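Local coordinates for protein - conserved hypothetical (Bacillus anthracis, PDB 4LES), which is of unknown function, a conserved hypothetical protein whose modelled part is rich in antiparallel beta structure, at residues E92-V96 / H110-V114; Y145-A151 / K179-I183. One frame throughout, in Å; residues are numbered along the deposited sequence.

Interaction 1: E92-V96 / H110-V114; sequences ERDKV and HVFIV. With EOH (ethanol), chain C.
Arg-93 and Phe-112 form an antiparallel hydrogen-bonded pair where strand 83-96 lies beside strand 110-121. Arg-93 N donates to Phe-112 O at 2.9 Å. Phe-112 N returns the bond to Arg-93 O, also at 2.9 Å. Next along the strands, Glu-92 and Ile-113 make a non-hydrogen-bonded pair.

Followed outward, Phe-112 CB lies close to Arg-93 O. With CG anti to the carbonyl carbon (chi1 -74°), the ring is carried toward Lys-95. The CD2 and CE2 edge of the ring then meets the turn that follows Arg-93. CD2 is 3.7 Å from Lys-95 CA, which sits at the ring edge near its plane. CE2 continues along the same backbone and lies 4.0 Å from Val-96 N. Over one face comes Val-96 CG2, offset toward the rim and 4.1 Å from Phe-112 CE2. The ring therefore meets backbone at its edge and a methyl group on a face.

On the other face of the sheet, Glu-92 is extended. Its CB and CG both lie 3.8 Å from Ile-113 CD1, and CG also touches Val-111 CG2. OE2 also lies beside Val-111 and close to the like-charged Asp-189.

Arg-93 bends at chi3 (-79°), which turns NE back to Lys-95 O at 2.9 Å. This nearly straight bond lies in the guanidinium plane and ties the side chain to the turn. Arg-93 also forms salt bridges with Glu-158 and a bound phosphate, probably from the crystallisation liquor. His-110 NE2 is hydrogen-bonded at 2.9 Å to the O of ethanol, probably of like origin.

Helix 149-158 covers the Phe-112 face, through Ala-151 and Tyr-155. Helix 185-190 covers the Glu-92 and Ile-113 face, through Lys-185 and Phe-188. Strand 174-184 lies along the other edge of strand 110-121.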
loop_
_atom_site.group_PDB
_atom_site.type_symbol
_atom_site.label_atom_id
_atom_site.label_comp_id
_atom_site.label_asym_id
_atom_site.label_seq_id
_atom_site.Cartn_x
_atom_site.Cartn_y
_atom_site.Cartn_z
ATOM N N GLU A 92 -6.866 -7.923 1.278
ATOM C CA GLU A 92 -7.630 -7.896 2.512
ATOM C C GLU A 92 -7.229 -9.136 3.264
ATOM O O GLU A 92 -7.401 -10.255 2.756
ATOM C CB GLU A 92 -9.134 -7.930 2.186
ATOM C CG GLU A 92 -10.047 -8.008 3.390
ATOM C CD GLU A 92 -11.521 -8.080 3.008
ATOM O OE1 GLU A 92 -11.847 -8.321 1.826
ATOM O OE2 GLU A 92 -12.361 -7.902 3.912
ATOM N N ARG A 93 -6.676 -8.966 4.456
ATOM C CA ARG A 93 -6.229 -10.124 5.237
ATOM C C ARG A 93 -6.380 -10.024 6.741
ATOM O O ARG A 93 -6.548 -8.955 7.294
ATOM C CB ARG A 93 -4.785 -10.493 4.872
ATOM C CG ARG A 93 -3.784 -9.364 4.903
ATOM C CD ARG A 93 -2.566 -9.699 4.051
ATOM N NE ARG A 93 -1.640 -10.583 4.727
ATOM C CZ ARG A 93 -0.752 -11.375 4.132
ATOM N NH1 ARG A 93 0.038 -12.126 4.877
ATOM N NH2 ARG A 93 -0.661 -11.455 2.815
ATOM N N ASP A 94 -6.315 -11.190 7.371
ATOM C CA ASP A 94 -6.467 -11.367 8.833
ATOM C C ASP A 94 -5.205 -11.110 9.662
ATOM O O ASP A 94 -5.282 -11.013 10.874
ATOM C CB ASP A 94 -6.916 -12.806 9.115
ATOM C CG ASP A 94 -5.908 -13.859 8.590
ATOM O OD1 ASP A 94 -5.131 -13.568 7.642
ATOM O OD2 ASP A 94 -5.904 -14.991 9.114
ATOM N N LYS A 95 -4.042 -11.035 9.026
ATOM C CA LYS A 95 -2.804 -10.813 9.763
ATOM C C LYS A 95 -1.623 -10.475 8.855
ATOM O O LYS A 95 -1.685 -10.654 7.623
ATOM C CB LYS A 95 -2.448 -12.057 10.589
ATOM C CG LYS A 95 -2.139 -13.271 9.732
ATOM C CD LYS A 95 -1.750 -14.499 10.541
ATOM C CE LYS A 95 -1.417 -15.638 9.586
ATOM N NZ LYS A 95 -0.978 -16.872 10.285
ATOM N N VAL A 96 -0.557 -9.963 9.481
ATOM C CA VAL A 96 0.706 -9.640 8.799
ATOM C C VAL A 96 1.849 -10.100 9.699
ATOM O O VAL A 96 1.666 -10.230 10.909
ATOM C CB VAL A 96 0.869 -8.122 8.461
ATOM C CG1 VAL A 96 -0.157 -7.676 7.430
ATOM C CG2 VAL A 96 0.811 -7.257 9.717
ATOM N N HIS A 110 -12.305 -6.068 12.371
ATOM C CA HIS A 110 -11.411 -5.309 11.491
ATOM C C HIS A 110 -10.456 -6.212 10.709
ATOM O O HIS A 110 -10.187 -7.339 11.108
ATOM C CB HIS A 110 -10.603 -4.298 12.305
ATOM C CG HIS A 110 -11.440 -3.256 12.987
ATOM N ND1 HIS A 110 -12.141 -3.505 14.146
ATOM C CD2 HIS A 110 -11.660 -1.951 12.688
ATOM C CE1 HIS A 110 -12.771 -2.406 14.524
ATOM N NE2 HIS A 110 -12.494 -1.447 13.657
ATOM N N VAL A 111 -9.965 -5.705 9.578
ATOM C CA VAL A 111 -9.017 -6.433 8.724
ATOM C C VAL A 111 -7.873 -5.518 8.340
ATOM O O VAL A 111 -7.979 -4.312 8.461
ATOM C CB VAL A 111 -9.663 -6.957 7.400
ATOM C CG1 VAL A 111 -10.615 -8.090 7.669
ATOM C CG2 VAL A 111 -10.377 -5.846 6.651
ATOM N N PHE A 112 -6.770 -6.108 7.905
ATOM C CA PHE A 112 -5.680 -5.334 7.367
ATOM C C PHE A 112 -5.954 -5.193 5.883
ATOM O O PHE A 112 -6.290 -6.184 5.222
ATOM C CB PHE A 112 -4.336 -6.037 7.536
ATOM C CG PHE A 112 -3.814 -6.032 8.932
ATOM C CD1 PHE A 112 -3.473 -4.836 9.547
ATOM C CD2 PHE A 112 -3.609 -7.215 9.615
ATOM C CE1 PHE A 112 -2.974 -4.821 10.832
ATOM C CE2 PHE A 112 -3.119 -7.210 10.910
ATOM C CZ PHE A 112 -2.799 -6.013 11.518
ATOM N N ILE A 113 -5.865 -3.975 5.363
ATOM C CA ILE A 113 -5.983 -3.767 3.918
ATOM C C ILE A 113 -4.598 -3.339 3.511
ATOM O O ILE A 113 -4.082 -2.346 4.039
ATOM C CB ILE A 113 -6.996 -2.680 3.537
ATOM C CG1 ILE A 113 -8.392 -3.059 4.062
ATOM C CG2 ILE A 113 -7.052 -2.505 2.019
ATOM C CD1 ILE A 113 -8.904 -4.400 3.538
ATOM N N VAL A 114 -3.967 -4.128 2.646
ATOM C CA VAL A 114 -2.614 -3.837 2.185
ATOM C C VAL A 114 -2.660 -3.328 0.756
ATOM O O VAL A 114 -3.248 -3.963 -0.099
ATOM C CB VAL A 114 -1.742 -5.108 2.169
ATOM C CG1 VAL A 114 -0.322 -4.790 1.691
ATOM C CG2 VAL A 114 -1.708 -5.750 3.544
HETATM C C1 EOH C . -14.280 2.055 13.364
HETATM C C2 EOH C . -14.585 2.340 11.906
HETATM O O EOH C . -14.447 0.659 13.654
#

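Interaction 2: Y145-A151 / K179-I183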
loop_
_atom_site.group_PDB
_atom_site.type_symbol
_atom_site.label_atom_id
_atom_site.label_comp_id
_atom_site.label_asym_id
_atom_site.label_seq_id
_atom_site.Cartn_x
_atom_site.Cartn_y
_atom_site.Cartn_z
ATOM N N TYR A 145 -7.382 7.118 4.089
ATOM C CA TYR A 145 -6.803 6.549 5.300
ATOM C C TYR A 145 -5.294 6.714 5.405
ATOM O O TYR A 145 -4.583 6.823 4.395
ATOM C CB TYR A 145 -7.230 5.082 5.449
ATOM C CG TYR A 145 -8.716 4.992 5.633
ATOM C CD1 TYR A 145 -9.571 5.060 4.539
ATOM C CD2 TYR A 145 -9.275 4.898 6.900
ATOM C CE1 TYR A 145 -10.935 5.020 4.694
ATOM C CE2 TYR A 145 -10.648 4.864 7.069
ATOM C CZ TYR A 145 -11.471 4.925 5.961
ATOM O OH TYR A 145 -12.842 4.877 6.113
ATOM N N GLN A 146 -4.833 6.734 6.650
ATOM C CA GLN A 146 -3.428 6.872 6.978
ATOM C C GLN A 146 -2.855 5.470 7.225
ATOM O O GLN A 146 -3.437 4.702 7.959
ATOM C CB GLN A 146 -3.293 7.718 8.255
ATOM C CG GLN A 146 -1.897 8.241 8.522
ATOM C CD GLN A 146 -1.550 9.418 7.625
ATOM O OE1 GLN A 146 -2.053 10.534 7.822
ATOM N NE2 GLN A 146 -0.666 9.187 6.650
ATOM N N SER A 147 -1.721 5.144 6.617
ATOM C CA SER A 147 -1.116 3.824 6.775
ATOM C C SER A 147 -0.648 3.565 8.199
ATOM O O SER A 147 -0.166 4.459 8.859
ATOM C CB SER A 147 0.095 3.658 5.833
ATOM O OG SER A 147 0.625 2.323 5.911
ATOM N N ASP A 148 -0.802 2.329 8.662
ATOM C CA ASP A 148 -0.276 1.909 9.965
ATOM C C ASP A 148 1.195 1.529 9.723
ATOM O O ASP A 148 1.496 0.474 9.156
ATOM C CB ASP A 148 -1.088 0.718 10.498
ATOM C CG ASP A 148 -0.496 0.096 11.766
ATOM O OD1 ASP A 148 0.689 0.333 12.100
ATOM O OD2 ASP A 148 -1.225 -0.677 12.409
ATOM N N VAL A 149 2.105 2.393 10.148
ATOM C CA VAL A 149 3.536 2.197 9.919
ATOM C C VAL A 149 4.106 0.888 10.519
ATOM O O VAL A 149 5.030 0.304 9.938
ATOM C CB VAL A 149 4.324 3.442 10.395
ATOM C CG1 VAL A 149 5.829 3.218 10.334
ATOM C CG2 VAL A 149 3.920 4.664 9.569
ATOM N N TRP A 150 3.554 0.415 11.642
ATOM C CA TRP A 150 4.049 -0.823 12.274
ATOM C C TRP A 150 3.629 -2.061 11.465
ATOM O O TRP A 150 4.462 -2.887 11.095
ATOM C CB TRP A 150 3.619 -0.887 13.751
ATOM C CG TRP A 150 4.194 -2.054 14.604
ATOM C CD1 TRP A 150 3.557 -2.682 15.643
ATOM C CD2 TRP A 150 5.479 -2.726 14.468
ATOM N NE1 TRP A 150 4.362 -3.670 16.178
ATOM C CE2 TRP A 150 5.536 -3.726 15.473
ATOM C CE3 TRP A 150 6.578 -2.580 13.603
ATOM C CZ2 TRP A 150 6.648 -4.572 15.633
ATOM C CZ3 TRP A 150 7.683 -3.428 13.766
ATOM C CH2 TRP A 150 7.702 -4.408 14.771
ATOM N N ALA A 151 2.346 -2.161 11.160
ATOM C CA ALA A 151 1.834 -3.273 10.362
ATOM C C ALA A 151 2.556 -3.304 9.019
ATOM O O ALA A 151 2.962 -4.369 8.555
ATOM C CB ALA A 151 0.343 -3.132 10.167
ATOM N N LYS A 179 1.490 0.105 1.753
ATOM C CA LYS A 179 0.741 0.740 2.845
ATOM C C LYS A 179 -0.139 -0.323 3.475
ATOM O O LYS A 179 -0.688 -1.186 2.762
ATOM C CB LYS A 179 -0.227 1.802 2.323
ATOM C CG LYS A 179 0.298 2.736 1.266
ATOM C CD LYS A 179 1.356 3.647 1.802
ATOM C CE LYS A 179 1.556 4.759 0.782
ATOM N NZ LYS A 179 2.845 5.438 0.949
ATOM N N VAL A 180 -0.319 -0.248 4.784
ATOM C CA VAL A 180 -1.187 -1.180 5.478
ATOM C C VAL A 180 -2.161 -0.420 6.362
ATOM O O VAL A 180 -1.758 0.369 7.225
ATOM C CB VAL A 180 -0.384 -2.207 6.309
ATOM C CG1 VAL A 180 -1.312 -3.187 7.007
ATOM C CG2 VAL A 180 0.594 -2.949 5.409
ATOM N N TYR A 181 -3.449 -0.666 6.141
ATOM C CA TYR A 181 -4.506 -0.016 6.904
ATOM C C TYR A 181 -5.303 -1.015 7.724
ATOM O O TYR A 181 -5.373 -2.200 7.397
ATOM C CB TYR A 181 -5.449 0.723 5.952
ATOM C CG TYR A 181 -4.745 1.584 4.929
ATOM C CD1 TYR A 181 -4.314 1.044 3.718
ATOM C CD2 TYR A 181 -4.484 2.927 5.173
ATOM C CE1 TYR A 181 -3.671 1.828 2.764
ATOM C CE2 TYR A 181 -3.838 3.720 4.219
ATOM C CZ TYR A 181 -3.426 3.157 3.019
ATOM O OH TYR A 181 -2.787 3.932 2.067
ATOM N N VAL A 182 -5.878 -0.534 8.820
ATOM C CA VAL A 182 -6.737 -1.350 9.655
ATOM C C VAL A 182 -8.140 -0.806 9.404
ATOM O O VAL A 182 -8.435 0.324 9.753
ATOM C CB VAL A 182 -6.337 -1.286 11.142
ATOM C CG1 VAL A 182 -7.373 -1.986 12.012
ATOM C CG2 VAL A 182 -4.969 -1.926 11.338
ATOM N N ILE A 183 -8.993 -1.613 8.783
ATOM C CA ILE A 183 -10.319 -1.176 8.393
ATOM C C ILE A 183 -11.408 -2.076 8.945
ATOM O O ILE A 183 -11.183 -3.268 9.141
ATOM C CB ILE A 183 -10.436 -1.204 6.843
ATOM C CG1 ILE A 183 -9.351 -0.346 6.203
ATOM C CG2 ILE A 183 -11.798 -0.724 6.373
ATOM C CD1 ILE A 183 -9.458 1.128 6.548
HETATM O O HOH W 1 -2.150 6.325 2.844
#
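Ser-147 and Asp-148 join an N-capped helix start to strand 174-184, the last strand of a four-stranded antiparallel sheet. Asp-148 is the N-cap of helix 149-158.

Two hydrogen bonds cross the contact, both to the backbone of Val-180. Val-180 N donates to Ser-147 OG at 3.0 Å. The hydroxyl is placed for this by its position anti to Ser-147 N (chi1 -175°). Asp-148 N donates to Val-180 O at 2.6 Å. The cap itself uses Asp-148 OD1, which accepts from Ala-151 N at 3.1 Å and more weakly from Trp-150 N. Ala-151 N approaches from above the carboxylate plane.

Apolar contacts lie at both ends. Ala-151 CB packs on Val-180 CG1 at 3.6 Å, bringing the first turn of the helix against the strand. At the other end, Ile-183 CD1 sits over one face of the Tyr-145 ring, a CH-pi contact, 4.0 Å from the centroid. Tyr-145 CB also meets Tyr-181 CD2. The Tyr-145 hydroxyl bonds to Asp-139.

A water links the two tyrosines: it is hydrogen-bonded to Tyr-145 O at 2.9 Å and lies 2.6 Å from Tyr-181 OH.

Interactions 1 and 2 have centres 9 Å apart and share the four-stranded antiparallel sheet. Interaction 1 joins strands 83-96 and 110-121; interaction 2 sets residues 145-151 on the next and outermost strand, 174-184. They come in series along the chain, the first closing before the second opens. The two touch directly. Ile-113 N lies 2.7 Å from Tyr-181 O, and Val-111 N lies 2.8 Å from Ile-183 O, both probable hydrogen bonds. Phe-112 CE1 also packs on Val-182 CG2. Helix 149-158 reaches both contacts: Ala-151 meets Phe-112 and Val-180, so one helix packs on both strands 110-121 and 174-184.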